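Local coordinates for protein triphenylmethane reductase (Citrobacter sp., PDB 2JL1) that probably reduces and so decolourises triphenylmethane dyes, with bound NADP(H) as its cofactor, at residues A[77-91]-A[117-131]. Sequence-based numbering, arbitrary orientation.
Sequences HYDNTLLIVQHANVV and LAHVHLATEYAIRTT. With NAP (NADP nicotinamide-adenine-dinucleotide phosphate), chain B.
Two neighbouring helices on one face of a Rossmann sheet, 80-96 and 117-130, meet here through N80, H87 and V91 on one side and L117, V120 and T124 on the other. Over residues 80-91 and 117-130 the axes come within 9.6 Å, 17° apart and nearly parallel. V120 is a knob in the hole formed by N80, L83, I84 and H87. Its CG1, anti to the backbone N (chi1 172°), meets L83 CD2 at 3.8 Å, while V120 CG2 lies against N80 CB.

The polar link is buried. H87 ND1 donates to T124 OG1 at 2.8 Å, almost in the imidazole plane. T124 OG1 in turn donates a hydrogen bond to V120 O, which also accepts from T124 N, on the opposite face of its plane. H87 NE2 accepts a hydrogen bond from G75 N, so both ring nitrogens are used and the ring is fixed beside the cofactor loop.

At the cofactor end, L117 CD2 sits 3.5 Å from the ring centroid of H77, in the loop before helix 80-96, a CH-pi contact over the face. H77 NE2 lies 3.4 Å from NAP C6N of the nicotinamide. N80 OD1 is buried against L117 CD1 without a polar partner. At the far end V91 CG1 presses on T131 CG2 at 3.4 Å, a tight fit.

T81 OG1 and T130 OG1 are hydrogen-bonded to T130 OG1 and T81 OG1 of the second subunit, respectively. Such adjacent parallel helices belong to the NADP-binding Rossmann fold of the NmrA-like family.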
# COMPACT_ATOMS: atom_id res chain seq x y z
N HIS A 77 6.61 11.25 -10.55
CA HIS A 77 6.78 9.82 -10.39
C HIS A 77 7.85 9.15 -11.23
O HIS A 77 7.58 8.22 -12.00
CB HIS A 77 5.43 9.10 -10.51
CG HIS A 77 4.65 9.49 -11.71
ND1 HIS A 77 4.89 8.96 -12.96
CD2 HIS A 77 3.60 10.34 -11.86
CE1 HIS A 77 4.03 9.46 -13.83
NE2 HIS A 77 3.24 10.31 -13.19
N TYR A 78 9.08 9.62 -11.03
CA TYR A 78 10.24 9.05 -11.73
C TYR A 78 10.49 7.65 -11.16
O TYR A 78 10.42 6.65 -11.89
CB TYR A 78 11.47 9.94 -11.51
CG TYR A 78 11.48 11.32 -12.17
CD1 TYR A 78 12.70 11.98 -12.38
CD2 TYR A 78 10.29 11.97 -12.60
CE1 TYR A 78 12.76 13.25 -12.98
CE2 TYR A 78 10.34 13.26 -13.20
CZ TYR A 78 11.60 13.88 -13.39
OH TYR A 78 11.72 15.14 -13.98
N ASP A 79 10.76 7.60 -9.85
CA ASP A 79 11.11 6.38 -9.14
C ASP A 79 9.92 6.01 -8.25
O ASP A 79 9.67 6.64 -7.23
CB ASP A 79 12.39 6.64 -8.34
CG ASP A 79 12.88 5.44 -7.55
OD1 ASP A 79 12.14 4.43 -7.35
OD2 ASP A 79 14.03 5.52 -7.08
N ASN A 80 9.18 5.00 -8.67
CA ASN A 80 7.98 4.53 -7.96
C ASN A 80 8.27 4.03 -6.55
O ASN A 80 7.48 4.26 -5.65
CB ASN A 80 7.29 3.44 -8.76
CG ASN A 80 6.67 3.97 -10.05
OD1 ASN A 80 6.27 5.13 -10.12
ND2 ASN A 80 6.59 3.12 -11.06
N THR A 81 9.39 3.34 -6.36
CA THR A 81 9.72 2.83 -5.03
C THR A 81 10.09 3.96 -4.07
O THR A 81 9.73 3.92 -2.90
CB THR A 81 10.81 1.77 -5.12
OG1 THR A 81 10.37 0.74 -6.01
CG2 THR A 81 11.12 1.17 -3.72
N LEU A 82 10.83 4.96 -4.56
CA LEU A 82 11.08 6.16 -3.77
C LEU A 82 9.80 6.90 -3.45
O LEU A 82 9.62 7.38 -2.33
CB LEU A 82 12.05 7.12 -4.50
CG LEU A 82 12.14 8.52 -3.87
CD1 LEU A 82 12.72 8.42 -2.44
CD2 LEU A 82 13.02 9.44 -4.76
N LEU A 83 8.91 7.01 -4.43
CA LEU A 83 7.62 7.66 -4.21
C LEU A 83 6.79 7.05 -3.05
O LEU A 83 6.13 7.77 -2.32
CB LEU A 83 6.82 7.65 -5.51
CG LEU A 83 5.67 8.63 -5.62
CD1 LEU A 83 6.19 10.06 -5.35
CD2 LEU A 83 5.07 8.51 -6.99
N ILE A 84 6.84 5.74 -2.89
CA ILE A 84 6.19 5.05 -1.76
C ILE A 84 6.71 5.55 -0.41
O ILE A 84 5.91 5.89 0.49
CB ILE A 84 6.30 3.53 -1.92
CG1 ILE A 84 5.39 3.12 -3.11
CG2 ILE A 84 6.03 2.77 -0.59
CD1 ILE A 84 4.76 1.81 -3.01
N VAL A 85 8.04 5.60 -0.28
CA VAL A 85 8.70 6.17 0.92
C VAL A 85 8.25 7.61 1.15
O VAL A 85 7.91 7.97 2.27
CB VAL A 85 10.28 6.12 0.85
CG1 VAL A 85 10.89 6.66 2.15
CG2 VAL A 85 10.76 4.71 0.63
N GLN A 86 8.26 8.43 0.11
CA GLN A 86 7.87 9.84 0.25
C GLN A 86 6.43 9.95 0.72
O GLN A 86 6.11 10.67 1.68
CB GLN A 86 8.05 10.60 -1.06
CG GLN A 86 9.52 10.82 -1.44
CD GLN A 86 9.68 11.50 -2.78
OE1 GLN A 86 8.74 11.53 -3.58
NE2 GLN A 86 10.86 12.05 -3.04
N HIS A 87 5.56 9.20 0.05
CA HIS A 87 4.14 9.17 0.40
C HIS A 87 3.94 8.65 1.82
O HIS A 87 3.12 9.16 2.55
CB HIS A 87 3.35 8.34 -0.61
CG HIS A 87 3.12 9.03 -1.93
ND1 HIS A 87 2.13 8.64 -2.80
CD2 HIS A 87 3.74 10.09 -2.51
CE1 HIS A 87 2.15 9.42 -3.87
NE2 HIS A 87 3.11 10.32 -3.71
N ALA A 88 4.69 7.62 2.22
CA ALA A 88 4.56 7.11 3.58
C ALA A 88 4.95 8.16 4.63
O ALA A 88 4.29 8.26 5.66
CB ALA A 88 5.37 5.83 3.79
N ASN A 89 6.00 8.94 4.35
CA ASN A 89 6.39 10.07 5.20
C ASN A 89 5.28 11.11 5.31
O ASN A 89 5.05 11.64 6.39
CB ASN A 89 7.64 10.79 4.66
CG ASN A 89 8.91 9.98 4.77
OD1 ASN A 89 9.04 9.06 5.59
ND2 ASN A 89 9.89 10.35 3.93
N VAL A 90 4.62 11.41 4.18
CA VAL A 90 3.52 12.39 4.19
C VAL A 90 2.39 11.94 5.11
O VAL A 90 1.93 12.70 5.97
CB VAL A 90 2.98 12.66 2.76
CG1 VAL A 90 1.71 13.50 2.81
CG2 VAL A 90 4.04 13.38 1.93
N VAL A 91 1.94 10.71 4.93
CA VAL A 91 0.83 10.13 5.69
C VAL A 91 1.17 10.12 7.18
O VAL A 91 0.33 10.48 8.01
CB VAL A 91 0.49 8.71 5.18
CG1 VAL A 91 -0.60 8.06 6.02
CG2 VAL A 91 0.06 8.77 3.73
N LEU A 117 2.73 2.69 -11.77
CA LEU A 117 2.32 3.78 -10.87
C LEU A 117 1.01 3.50 -10.12
O LEU A 117 0.81 4.02 -9.02
CB LEU A 117 2.28 5.14 -11.62
CG LEU A 117 2.02 6.33 -10.68
CD1 LEU A 117 3.21 6.61 -9.74
CD2 LEU A 117 1.61 7.59 -11.43
N ALA A 118 0.13 2.65 -10.67
CA ALA A 118 -1.11 2.29 -9.97
C ALA A 118 -0.79 1.67 -8.60
O ALA A 118 -1.53 1.83 -7.65
CB ALA A 118 -1.91 1.29 -10.78
N HIS A 119 0.31 0.92 -8.54
CA HIS A 119 0.71 0.27 -7.30
C HIS A 119 1.05 1.27 -6.20
O HIS A 119 0.77 1.02 -5.02
CB HIS A 119 1.83 -0.74 -7.57
CG HIS A 119 1.36 -1.91 -8.37
ND1 HIS A 119 2.19 -2.62 -9.22
CD2 HIS A 119 0.13 -2.46 -8.49
CE1 HIS A 119 1.49 -3.59 -9.78
NE2 HIS A 119 0.24 -3.50 -9.37
N VAL A 120 1.68 2.38 -6.60
CA VAL A 120 2.04 3.44 -5.67
C VAL A 120 0.78 4.04 -5.08
O VAL A 120 0.72 4.31 -3.87
CB VAL A 120 2.79 4.59 -6.39
CG1 VAL A 120 2.99 5.78 -5.42
CG2 VAL A 120 4.16 4.13 -6.92
N HIS A 121 -0.21 4.30 -5.93
CA HIS A 121 -1.45 4.93 -5.48
C HIS A 121 -2.22 4.04 -4.53
O HIS A 121 -2.75 4.50 -3.51
CB HIS A 121 -2.29 5.38 -6.69
CG HIS A 121 -1.69 6.53 -7.42
ND1 HIS A 121 -1.39 7.73 -6.79
CD2 HIS A 121 -1.26 6.66 -8.69
CE1 HIS A 121 -0.82 8.55 -7.67
NE2 HIS A 121 -0.75 7.92 -8.83
N LEU A 122 -2.26 2.74 -4.84
CA LEU A 122 -2.96 1.78 -3.96
C LEU A 122 -2.23 1.61 -2.60
O LEU A 122 -2.87 1.57 -1.54
CB LEU A 122 -3.13 0.44 -4.66
CG LEU A 122 -4.22 0.41 -5.76
CD1 LEU A 122 -3.92 -0.70 -6.81
CD2 LEU A 122 -5.61 0.22 -5.14
N ALA A 123 -0.89 1.57 -2.64
CA ALA A 123 -0.08 1.51 -1.41
C ALA A 123 -0.36 2.74 -0.55
O ALA A 123 -0.49 2.63 0.69
CB ALA A 123 1.43 1.39 -1.75
N THR A 124 -0.47 3.90 -1.20
CA THR A 124 -0.69 5.17 -0.50
C THR A 124 -2.10 5.25 0.10
O THR A 124 -2.27 5.68 1.26
CB THR A 124 -0.41 6.38 -1.44
OG1 THR A 124 0.94 6.26 -1.91
CG2 THR A 124 -0.59 7.71 -0.68
N GLU A 125 -3.09 4.79 -0.66
CA GLU A 125 -4.46 4.67 -0.13
C GLU A 125 -4.50 3.79 1.14
O GLU A 125 -5.10 4.18 2.15
CB GLU A 125 -5.43 4.12 -1.17
CG GLU A 125 -5.90 5.18 -2.19
CD GLU A 125 -6.97 4.66 -3.16
OE1 GLU A 125 -7.59 3.58 -2.89
OE2 GLU A 125 -7.19 5.34 -4.20
N TYR A 126 -3.89 2.61 1.09
CA TYR A 126 -3.80 1.75 2.27
C TYR A 126 -3.05 2.38 3.43
O TYR A 126 -3.46 2.20 4.59
CB TYR A 126 -3.22 0.37 1.93
CG TYR A 126 -4.22 -0.52 1.30
CD1 TYR A 126 -5.33 -0.99 2.04
CD2 TYR A 126 -4.11 -0.90 -0.03
CE1 TYR A 126 -6.28 -1.82 1.47
CE2 TYR A 126 -5.06 -1.75 -0.61
CZ TYR A 126 -6.14 -2.19 0.15
OH TYR A 126 -7.08 -3.01 -0.41
N ALA A 127 -1.99 3.14 3.14
CA ALA A 127 -1.30 3.91 4.17
C ALA A 127 -2.24 4.91 4.86
O ALA A 127 -2.27 5.00 6.09
CB ALA A 127 -0.07 4.63 3.60
N ILE A 128 -3.00 5.67 4.07
CA ILE A 128 -3.96 6.63 4.63
C ILE A 128 -5.04 5.94 5.48
O ILE A 128 -5.46 6.47 6.52
CB ILE A 128 -4.61 7.49 3.51
CG1 ILE A 128 -3.56 8.44 2.94
CG2 ILE A 128 -5.87 8.24 4.05
CD1 ILE A 128 -3.89 9.06 1.52
N ARG A 129 -5.48 4.76 5.03
CA ARG A 129 -6.44 3.98 5.82
C ARG A 129 -5.93 3.63 7.24
O ARG A 129 -6.71 3.68 8.19
CB ARG A 129 -6.94 2.74 5.07
CG ARG A 129 -7.78 3.07 3.83
CD ARG A 129 -8.18 1.79 3.09
NE ARG A 129 -8.95 2.04 1.87
CZ ARG A 129 -10.27 2.21 1.83
NH1 ARG A 129 -11.00 2.18 2.95
NH2 ARG A 129 -10.88 2.40 0.66
N THR A 130 -4.63 3.34 7.38
CA THR A 130 -4.03 3.04 8.71
C THR A 130 -4.10 4.19 9.72
O THR A 130 -3.95 3.97 10.93
CB THR A 130 -2.56 2.57 8.62
OG1 THR A 130 -1.68 3.70 8.40
CG2 THR A 130 -2.40 1.55 7.53
N THR A 131 -4.28 5.40 9.22
CA THR A 131 -4.32 6.55 10.11
C THR A 131 -5.66 6.75 10.81
O THR A 131 -5.73 7.49 11.79
CB THR A 131 -3.99 7.85 9.40
OG1 THR A 131 -5.07 8.17 8.52
CG2 THR A 131 -2.68 7.74 8.63
PA NAP B . 3.61 18.80 -11.56
O1A NAP B . 4.78 18.12 -12.17
O2A NAP B . 3.24 20.09 -12.17
O5B NAP B . 3.81 19.00 -9.99
C5B NAP B . 4.43 18.06 -9.14
C4B NAP B . 4.55 18.78 -7.80
O4B NAP B . 5.17 17.95 -6.83
C3B NAP B . 5.41 20.03 -7.98
O3B NAP B . 4.79 21.12 -7.36
C2B NAP B . 6.68 19.70 -7.25
O2B NAP B . 7.19 20.82 -6.60
C1B NAP B . 6.18 18.72 -6.21
N9A NAP B . 7.30 17.94 -5.67
C8A NAP B . 8.24 17.23 -6.36
N7A NAP B . 9.10 16.68 -5.46
C5A NAP B . 8.72 17.06 -4.22
C6A NAP B . 9.24 16.81 -2.95
N6A NAP B . 10.32 16.05 -2.79
N1A NAP B . 8.61 17.35 -1.85
C2A NAP B . 7.50 18.14 -2.00
N3A NAP B . 6.98 18.39 -3.25
C4A NAP B . 7.59 17.86 -4.34
O3 NAP B . 2.36 17.76 -11.65
PN NAP B . 0.81 18.01 -11.97
O1N NAP B . 0.37 19.12 -11.10
O2N NAP B . 0.63 18.11 -13.44
O5D NAP B . 0.12 16.64 -11.38
C5D NAP B . 0.12 16.40 -9.98
C4D NAP B . 0.48 14.96 -9.59
O4D NAP B . -0.36 14.06 -10.31
C3D NAP B . 1.91 14.58 -9.96
O3D NAP B . 2.86 14.79 -8.95
C2D NAP B . 1.83 13.11 -10.35
O2D NAP B . 2.03 12.22 -9.27
C1D NAP B . 0.40 12.96 -10.79
N1N NAP B . 0.38 12.85 -12.26
C2N NAP B . -0.78 12.45 -12.84
C3N NAP B . -0.85 12.28 -14.19
C7N NAP B . -2.10 11.83 -14.82
O7N NAP B . -2.12 11.81 -16.25
N7N NAP B . -3.09 11.43 -14.01
C4N NAP B . 0.25 12.62 -15.00
C5N NAP B . 1.39 13.12 -14.42
C6N NAP B . 1.47 13.18 -13.02
P2B NAP B . 8.33 21.75 -7.27
O1X NAP B . 7.62 22.93 -7.91
O2X NAP B . 9.13 21.01 -8.32
O3X NAP B . 9.21 22.18 -6.12